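PDB 2HF9: probable hydrogenase nickel incorporation protein hypB from Methanocaldococcus jannaschii, which binds GTP and probably hydrolyses it slowly to help insert nickel into the metal centre of maturing [NiFe] hydrogenases. Local coordinates for residues L53-E56 and K57-N61; C100-A104 and H105-H109; H109-E112 and D113-L116. All coordinates share one frame; numbering follows the deposited sequence.

Contact 1: residues L53-E56 and K57-N61. With GSP (5'-guanosine-diphosphate-monothiophosphate), chain E.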
loop_
_atom_site.group_PDB
_atom_site.type_symbol
_atom_site.label_atom_id
_atom_site.label_comp_id
_atom_site.label_asym_id
_atom_site.label_seq_id
_atom_site.Cartn_x
_atom_site.Cartn_y
_atom_site.Cartn_z
ATOM N N LEU A 53 9.049 12.388 0.911
ATOM C CA LEU A 53 8.901 13.840 0.939
ATOM C C LEU A 53 8.967 14.392 2.367
ATOM O O LEU A 53 9.578 15.433 2.600
ATOM C CB LEU A 53 7.617 14.283 0.236
ATOM C CG LEU A 53 7.474 15.781 -0.079
ATOM C CD1 LEU A 53 8.694 16.352 -0.808
ATOM C CD2 LEU A 53 6.204 16.026 -0.885
ATOM N N LEU A 54 8.354 13.686 3.315
ATOM C CA LEU A 54 8.429 14.057 4.728
ATOM C C LEU A 54 9.866 13.998 5.241
ATOM O O LEU A 54 10.334 14.930 5.903
ATOM C CB LEU A 54 7.521 13.164 5.585
ATOM C CG LEU A 54 7.527 13.407 7.102
ATOM C CD1 LEU A 54 7.129 14.848 7.453
ATOM C CD2 LEU A 54 6.626 12.407 7.819
ATOM N N ILE A 55 10.557 12.903 4.932
ATOM C CA ILE A 55 11.949 12.720 5.350
ATOM C C ILE A 55 12.839 13.819 4.749
ATOM O O ILE A 55 13.674 14.408 5.452
ATOM C CB ILE A 55 12.461 11.288 5.013
ATOM C CG1 ILE A 55 11.899 10.279 6.023
ATOM C CG2 ILE A 55 13.995 11.229 5.001
ATOM C CD1 ILE A 55 12.056 8.824 5.616
ATOM N N GLU A 56 12.626 14.109 3.467
ATOM C CA GLU A 56 13.339 15.185 2.767
ATOM C C GLU A 56 13.163 16.523 3.477
ATOM O O GLU A 56 14.143 17.217 3.746
ATOM C CB GLU A 56 12.860 15.310 1.317
ATOM C CG GLU A 56 13.329 14.195 0.400
ATOM C CD GLU A 56 12.880 14.401 -1.032
ATOM O OE1 GLU A 56 13.749 14.599 -1.898
ATOM O OE2 GLU A 56 11.663 14.385 -1.293
ATOM N N LYS A 57 11.915 16.868 3.785
ATOM C CA LYS A 57 11.606 18.109 4.496
ATOM C C LYS A 57 12.221 18.136 5.893
ATOM O O LYS A 57 12.736 19.169 6.325
ATOM C CB LYS A 57 10.088 18.346 4.569
ATOM C CG LYS A 57 9.417 18.623 3.221
ATOM C CD LYS A 57 9.877 19.935 2.615
ATOM C CE LYS A 57 9.108 20.269 1.348
ATOM N NZ LYS A 57 9.600 21.558 0.774
ATOM N N LEU A 58 12.167 17.003 6.595
ATOM C CA LEU A 58 12.789 16.894 7.916
ATOM C C LEU A 58 14.306 17.084 7.880
ATOM O O LEU A 58 14.860 17.804 8.719
ATOM C CB LEU A 58 12.423 15.572 8.596
ATOM C CG LEU A 58 10.974 15.431 9.085
ATOM C CD1 LEU A 58 10.724 14.007 9.556
ATOM C CD2 LEU A 58 10.648 16.425 10.193
ATOM N N ILE A 59 14.970 16.446 6.917
ATOM C CA ILE A 59 16.410 16.649 6.699
ATOM C C ILE A 59 16.731 18.137 6.512
ATOM O O ILE A 59 17.545 18.696 7.249
ATOM C CB ILE A 59 16.946 15.832 5.494
ATOM C CG1 ILE A 59 16.869 14.330 5.785
ATOM C CG2 ILE A 59 18.401 16.225 5.166
ATOM C CD1 ILE A 59 16.937 13.454 4.537
ATOM N N ASP A 60 16.076 18.768 5.538
ATOM C CA ASP A 60 16.289 20.190 5.235
ATOM C C ASP A 60 16.179 21.085 6.465
ATOM O O ASP A 60 16.953 22.030 6.631
ATOM C CB ASP A 60 15.281 20.675 4.188
ATOM C CG ASP A 60 15.556 20.127 2.807
ATOM O OD1 ASP A 60 16.578 19.440 2.624
ATOM O OD2 ASP A 60 14.740 20.385 1.896
ATOM N N ASN A 61 15.214 20.781 7.325
ATOM C CA ASN A 61 14.884 21.675 8.423
ATOM C C ASN A 61 15.557 21.343 9.754
ATOM O O ASN A 61 15.512 22.141 10.688
ATOM C CB ASN A 61 13.360 21.825 8.538
ATOM C CG ASN A 61 12.775 22.606 7.366
ATOM O OD1 ASN A 61 12.948 23.824 7.276
ATOM N ND2 ASN A 61 12.111 21.903 6.446
HETATM P PG GSP E . 6.887 5.138 -1.660
HETATM O O3B GSP E . 6.103 6.540 -1.558
HETATM S S1G GSP E . 5.947 3.893 -0.927
HETATM O O2G GSP E . 7.068 4.863 -3.164
HETATM O O3G GSP E . 8.262 5.280 -0.987
HETATM P PB GSP E . 6.314 7.628 -0.385
HETATM O O1B GSP E . 5.394 7.310 0.726
HETATM O O2B GSP E . 7.717 7.761 0.048
HETATM P PA GSP E . 6.476 10.159 -1.815
HETATM O O1A GSP E . 7.240 11.007 -0.869
HETATM O O2A GSP E . 7.330 9.656 -2.920
HETATM O O3A GSP E . 5.706 8.960 -1.065
HETATM O "O5'" GSP E . 5.221 11.004 -2.342
HETATM C "C5'" GSP E . 4.281 10.437 -3.234
HETATM C "C4'" GSP E . 3.655 11.533 -4.091
HETATM O "O4'" GSP E . 2.790 12.343 -3.313
HETATM C "C3'" GSP E . 4.677 12.471 -4.710
HETATM O "O3'" GSP E . 4.208 12.752 -6.010
HETATM C "C2'" GSP E . 4.613 13.713 -3.849
HETATM O "O2'" GSP E . 4.900 14.880 -4.573
HETATM C "C1'" GSP E . 3.164 13.709 -3.402
HETATM N N9 GSP E . 2.874 14.302 -2.088
HETATM C C8 GSP E . 3.393 13.960 -0.864
HETATM N N7 GSP E . 2.796 14.731 0.073
HETATM C C5 GSP E . 1.897 15.540 -0.532
HETATM C C6 GSP E . 1.018 16.511 -0.051
HETATM O O6 GSP E . 0.968 16.762 1.151
HETATM N N1 GSP E . 0.198 17.181 -0.941
HETATM C C2 GSP E . 0.254 16.897 -2.295
HETATM N N2 GSP E . -0.531 17.548 -3.147
HETATM N N3 GSP E . 1.124 15.931 -2.768
HETATM C C4 GSP E . 1.928 15.267 -1.893
#
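Ile59 sets CG1 beside its own backbone N (chi1 -66°) and Ile55 holds CG2 anti to its N, which brings Ile59 CD1 over Ile55 CG2, 3.7 Å away. The two branches meet at a slant. Leu54 and Leu58 form the same i to i+4 pair one position earlier, with Leu58 CD1 4.1 Å from Leu54 CG.

The backbone beneath is regular alpha helix. Ile59 N donates to Ile55 O at 2.8 Å, and Leu58 N to Leu54 O at 2.9 Å. Asn61 ends the segment by using Lys57 O twice: its own N and its ND2 bind that oxygen from opposite faces of the carbonyl plane, ND2 at 2.8 Å.

The helix starts in the last residues of the P-loop, at the nucleotide. Leu53 N donates to O1A on the alpha-phosphate of the GTP analogue at 2.9 Å. Leu53 CD2 packs against the base, 3.5 Å from its C8. Glu56 runs back toward the start of the helix and forms salt bridges with Lys86 and with Arg83, which also binds the nucleotide, while Asp60 OD1 is hydrogen-bonded to His87.

The apolar side of the helix packs on the central parallel sheet. Leu54, Ile55 and Leu58 touch Phe43 of strand 39-45. Ile55 and Leu58 also reach Phe123 of strand 121-125, and Leu58 meets Phe211 and Leu215 of helix 211-224.

Contact 2: residues C100-A104 and H105-H109. With ZN (zinc ion), chain D.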
loop_
_atom_site.group_PDB
_atom_site.type_symbol
_atom_site.label_atom_id
_atom_site.label_comp_id
_atom_site.label_asym_id
_atom_site.label_seq_id
_atom_site.Cartn_x
_atom_site.Cartn_y
_atom_site.Cartn_z
ATOM N N CYS A 100 7.721 -7.761 2.621
ATOM C CA CYS A 100 6.733 -6.695 2.786
ATOM C C CYS A 100 6.992 -5.838 4.028
ATOM O O CYS A 100 6.098 -5.136 4.509
ATOM C CB CYS A 100 5.319 -7.283 2.821
ATOM S SG CYS A 100 5.076 -8.561 4.059
ATOM N N HIS A 101 8.225 -5.898 4.531
ATOM C CA HIS A 101 8.649 -5.152 5.715
ATOM C C HIS A 101 10.170 -5.206 5.837
ATOM O O HIS A 101 10.803 -6.143 5.349
ATOM C CB HIS A 101 8.021 -5.751 6.979
ATOM C CG HIS A 101 8.475 -7.148 7.277
ATOM N ND1 HIS A 101 7.825 -8.263 6.793
ATOM C CD2 HIS A 101 9.523 -7.609 8.000
ATOM C CE1 HIS A 101 8.449 -9.350 7.212
ATOM N NE2 HIS A 101 9.484 -8.981 7.944
ATOM N N LEU A 102 10.750 -4.198 6.482
ATOM C CA LEU A 102 12.118 -4.304 6.978
ATOM C C LEU A 102 12.075 -5.067 8.299
ATOM O O LEU A 102 11.021 -5.155 8.926
ATOM C CB LEU A 102 12.729 -2.915 7.203
ATOM C CG LEU A 102 13.074 -2.039 5.995
ATOM C CD1 LEU A 102 13.463 -0.654 6.472
ATOM C CD2 LEU A 102 14.191 -2.641 5.171
ATOM N N ASP A 103 13.210 -5.619 8.719
ATOM C CA ASP A 103 13.313 -6.236 10.046
ATOM C C ASP A 103 14.558 -5.740 10.791
ATOM O O ASP A 103 15.406 -5.074 10.204
ATOM C CB ASP A 103 13.237 -7.775 9.961
ATOM C CG ASP A 103 14.439 -8.408 9.259
ATOM O OD1 ASP A 103 15.470 -7.738 9.067
ATOM O OD2 ASP A 103 14.349 -9.605 8.908
ATOM N N ALA A 104 14.655 -6.047 12.083
ATOM C CA ALA A 104 15.786 -5.594 12.900
ATOM C C ALA A 104 17.133 -6.136 12.412
ATOM O O ALA A 104 18.160 -5.463 12.531
ATOM C CB ALA A 104 15.567 -5.954 14.356
ATOM N N HIS A 105 17.117 -7.350 11.864
ATOM C CA HIS A 105 18.319 -7.997 11.357
ATOM C C HIS A 105 18.969 -7.192 10.232
ATOM O O HIS A 105 20.153 -6.847 10.310
ATOM C CB HIS A 105 18.003 -9.427 10.897
ATOM C CG HIS A 105 19.182 -10.154 10.333
ATOM N ND1 HIS A 105 19.158 -10.770 9.101
ATOM C CD2 HIS A 105 20.426 -10.350 10.828
ATOM C CE1 HIS A 105 20.336 -11.321 8.864
ATOM N NE2 HIS A 105 21.123 -11.082 9.898
ATOM N N LEU A 106 18.188 -6.888 9.199
ATOM C CA LEU A 106 18.686 -6.119 8.065
ATOM C C LEU A 106 19.086 -4.701 8.486
ATOM O O LEU A 106 20.119 -4.190 8.043
ATOM C CB LEU A 106 17.667 -6.110 6.915
ATOM C CG LEU A 106 17.863 -7.108 5.757
ATOM C CD1 LEU A 106 18.059 -8.551 6.223
ATOM C CD2 LEU A 106 16.693 -7.027 4.780
ATOM N N VAL A 107 18.279 -4.089 9.355
ATOM C CA VAL A 107 18.577 -2.768 9.914
ATOM C C VAL A 107 19.874 -2.792 10.738
ATOM O O VAL A 107 20.695 -1.884 10.628
ATOM C CB VAL A 107 17.382 -2.197 10.734
ATOM C CG1 VAL A 107 17.800 -0.981 11.565
ATOM C CG2 VAL A 107 16.222 -1.839 9.805
ATOM N N GLY A 108 20.056 -3.836 11.543
ATOM C CA GLY A 108 21.290 -4.022 12.310
ATOM C C GLY A 108 22.539 -3.956 11.449
ATOM O O GLY A 108 23.504 -3.265 11.790
ATOM N N HIS A 109 22.510 -4.661 10.321
ATOM C CA HIS A 109 23.626 -4.667 9.371
ATOM C C HIS A 109 23.785 -3.343 8.630
ATOM O O HIS A 109 24.903 -2.935 8.314
ATOM C CB HIS A 109 23.484 -5.828 8.388
ATOM C CG HIS A 109 23.807 -7.157 8.993
ATOM N ND1 HIS A 109 25.073 -7.478 9.434
ATOM C CD2 HIS A 109 23.030 -8.234 9.256
ATOM C CE1 HIS A 109 25.066 -8.700 9.934
ATOM N NE2 HIS A 109 23.839 -9.182 9.837
HETATM ZN ZN ZN D . 22.951 -11.194 10.219
#
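Asp103 OD1 accepts from Leu106 N at 2.9 Å, the side-chain bond of an N-cap at the start of helix 104-111. The bond is nearly straight. Asp103 CG sits between its backbone N and carbonyl carbon (chi1 67°), a torsion that points the carboxylate at the N-H groups of the first turn. With an alanine in place of Asp103, Leu106 N would probably lose its cap and the first turn would be held less firmly. Leu106 adds CB, 3.5 Å from Asp103 OD1. The backbone oxygen of Asp103 also serves the helix, accepting from Val107 N at 3.2 Å, while Val107 CG2 packs 3.4 Å from the same Asp103 O.

His105 turns its ring outward, alongside Asp103 and pointing the same way, and carries NE2 to a zinc ion. Ring and carboxylate planes stand 59° apart. One turn later His109 reaches the same zinc, an i to i+4 pair of ligands on the surface of the helix. His109 takes its ring beside its own N, unlike His105, whose ring is anti (chi1 179°). His105 NE2 lies at the edge of the His109 ring, in its plane.

Ala104 CB packs against Leu25 and Ala26 of helix 18-35, and Asn22 OD1 accepts from Ala104 N. Leu102 and Val107 both reach Ile124 of strand 121-125. Cys100 and Cys132, here oxidised to a disulfide, form another zinc site with His101, and probably a nickel site, presumably when reduced. At the helix site the zinc is held by His105 NE2 at 1.9 Å and His109 NE2 at 2.2 Å.

Contact 3: residues H109-E112 and D113-L116. With ZN (zinc ion), chain D.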
loop_
_atom_site.group_PDB
_atom_site.type_symbol
_atom_site.label_atom_id
_atom_site.label_comp_id
_atom_site.label_asym_id
_atom_site.label_seq_id
_atom_site.Cartn_x
_atom_site.Cartn_y
_atom_site.Cartn_z
ATOM N N HIS A 109 22.510 -4.661 10.321
ATOM C CA HIS A 109 23.626 -4.667 9.371
ATOM C C HIS A 109 23.785 -3.343 8.630
ATOM O O HIS A 109 24.903 -2.935 8.314
ATOM C CB HIS A 109 23.484 -5.828 8.388
ATOM C CG HIS A 109 23.807 -7.157 8.993
ATOM N ND1 HIS A 109 25.073 -7.478 9.434
ATOM C CD2 HIS A 109 23.030 -8.234 9.256
ATOM C CE1 HIS A 109 25.066 -8.700 9.934
ATOM N NE2 HIS A 109 23.839 -9.182 9.837
ATOM N N ALA A 110 22.667 -2.675 8.358
ATOM C CA ALA A 110 22.712 -1.332 7.777
ATOM C C ALA A 110 23.471 -0.378 8.703
ATOM O O ALA A 110 24.241 0.465 8.233
ATOM C CB ALA A 110 21.307 -0.820 7.497
ATOM N N LEU A 111 23.265 -0.536 10.013
ATOM C CA LEU A 111 23.946 0.273 11.031
ATOM C C LEU A 111 25.470 0.154 10.984
ATOM O O LEU A 111 26.179 1.086 11.360
ATOM C CB LEU A 111 23.436 -0.066 12.439
ATOM C CG LEU A 111 21.963 0.196 12.774
ATOM C CD1 LEU A 111 21.652 -0.198 14.208
ATOM C CD2 LEU A 111 21.591 1.646 12.529
ATOM N N GLU A 112 25.961 -0.991 10.514
ATOM C CA GLU A 112 27.401 -1.225 10.368
ATOM C C GLU A 112 28.023 -0.334 9.286
ATOM O O GLU A 112 29.225 -0.054 9.326
ATOM C CB GLU A 112 27.683 -2.710 10.096
ATOM C CG GLU A 112 27.286 -3.641 11.250
ATOM C CD GLU A 112 27.226 -5.114 10.857
ATOM O OE1 GLU A 112 27.383 -5.441 9.661
ATOM O OE2 GLU A 112 27.012 -5.950 11.755
ATOM N N ASP A 113 27.201 0.123 8.341
ATOM C CA ASP A 113 27.656 1.013 7.264
ATOM C C ASP A 113 27.582 2.506 7.621
ATOM O O ASP A 113 27.874 3.369 6.787
ATOM C CB ASP A 113 26.878 0.733 5.973
ATOM C CG ASP A 113 27.348 -0.526 5.265
ATOM O OD1 ASP A 113 28.546 -0.875 5.371
ATOM O OD2 ASP A 113 26.519 -1.168 4.590
ATOM N N LEU A 114 27.195 2.800 8.858
ATOM C CA LEU A 114 27.093 4.174 9.337
ATOM C C LEU A 114 28.119 4.469 10.430
ATOM O O LEU A 114 28.417 3.609 11.261
ATOM C CB LEU A 114 25.680 4.446 9.872
ATOM C CG LEU A 114 24.496 4.367 8.896
ATOM C CD1 LEU A 114 23.166 4.415 9.642
ATOM C CD2 LEU A 114 24.562 5.471 7.847
ATOM N N ASN A 115 28.660 5.687 10.424
ATOM C CA ASN A 115 29.480 6.156 11.538
ATOM C C ASN A 115 28.571 6.800 12.580
ATOM O O ASN A 115 28.235 7.981 12.482
ATOM C CB ASN A 115 30.566 7.131 11.061
ATOM C CG ASN A 115 31.511 7.563 12.180
ATOM O OD1 ASN A 115 31.417 7.096 13.319
ATOM N ND2 ASN A 115 32.432 8.462 11.852
ATOM N N LEU A 116 28.181 6.010 13.577
ATOM C CA LEU A 116 27.185 6.434 14.566
ATOM C C LEU A 116 27.674 7.523 15.526
ATOM O O LEU A 116 26.868 8.152 16.213
ATOM C CB LEU A 116 26.645 5.224 15.340
ATOM C CG LEU A 116 26.020 4.089 14.518
ATOM C CD1 LEU A 116 25.819 2.847 15.375
ATOM C CD2 LEU A 116 24.704 4.523 13.876
HETATM ZN ZN ZN D . 22.951 -11.194 10.219
HETATM O O HOH W 1 30.863 -0.629 6.925
#
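Ala110 O accepts from Asp113 N at 3.0 Å, and Leu111 O accepts from Leu114 N at 3.2 Å. Both donors stand well above the plane of the carbonyl they use, as the chain bends away from the helix. One step earlier, Glu112 N is satisfied by His109 O at 3.1 Å.

One side-chain bond adds to these. Glu112 sets CG beside its own N (chi1 -64°) and runs extended, which brings its carboxylate to the His109 ring. His109 ND1 donates to Glu112 OE1 at 3.1 Å. The oxygen lies in the plane of the ring, but the N-H comes from above the plane of the carboxylate. With ND1 engaged as donor, NE2 faces the zinc, so Glu112 is a second-shell residue that helps fix the ring's rotation. Its charge probably makes the histidine a stronger electron donor to the metal.

Residues Leu111 to Leu114 form a type I beta turn. It leads from helix 104-111 toward strand 121-125, within the beta-alpha-beta crossover from strand 90-95 to strand 121-125. On its outer side one water donates twice, to Glu112 O at 3.0 Å and to Asp113 OD1 at 2.8 Å.

The inner side is apolar. Leu111 CD2 lies 4.3 Å from Leu114 CD1 and 4.4 Å from Leu116 CD2. Leu111 and Leu116 also touch Leu32 of helix 18-35, and Leu111 and Leu114 touch Leu122 of strand 121-125.

Contacts 2 and 3 lie at the two ends of helix 104-111 and include the loop before it and the turn after it. They share His109, and their centres are about 12 Å apart. The zinc site joins them, with its two ligands in contact 2 and the carboxylate behind one ligand in contact 3. Contact 1 stands apart on helix 51-62, at the nucleotide. Its centre is about 22 Å from that of contact 2 and about 21 Å from that of contact 3. The side chain of Ile55 is about 7 Å from the magnesium ion. The side chain of Leu102 in contact 2 is about 11 Å from both magnesium and nucleotide, and about 9 Å from that of Cys132.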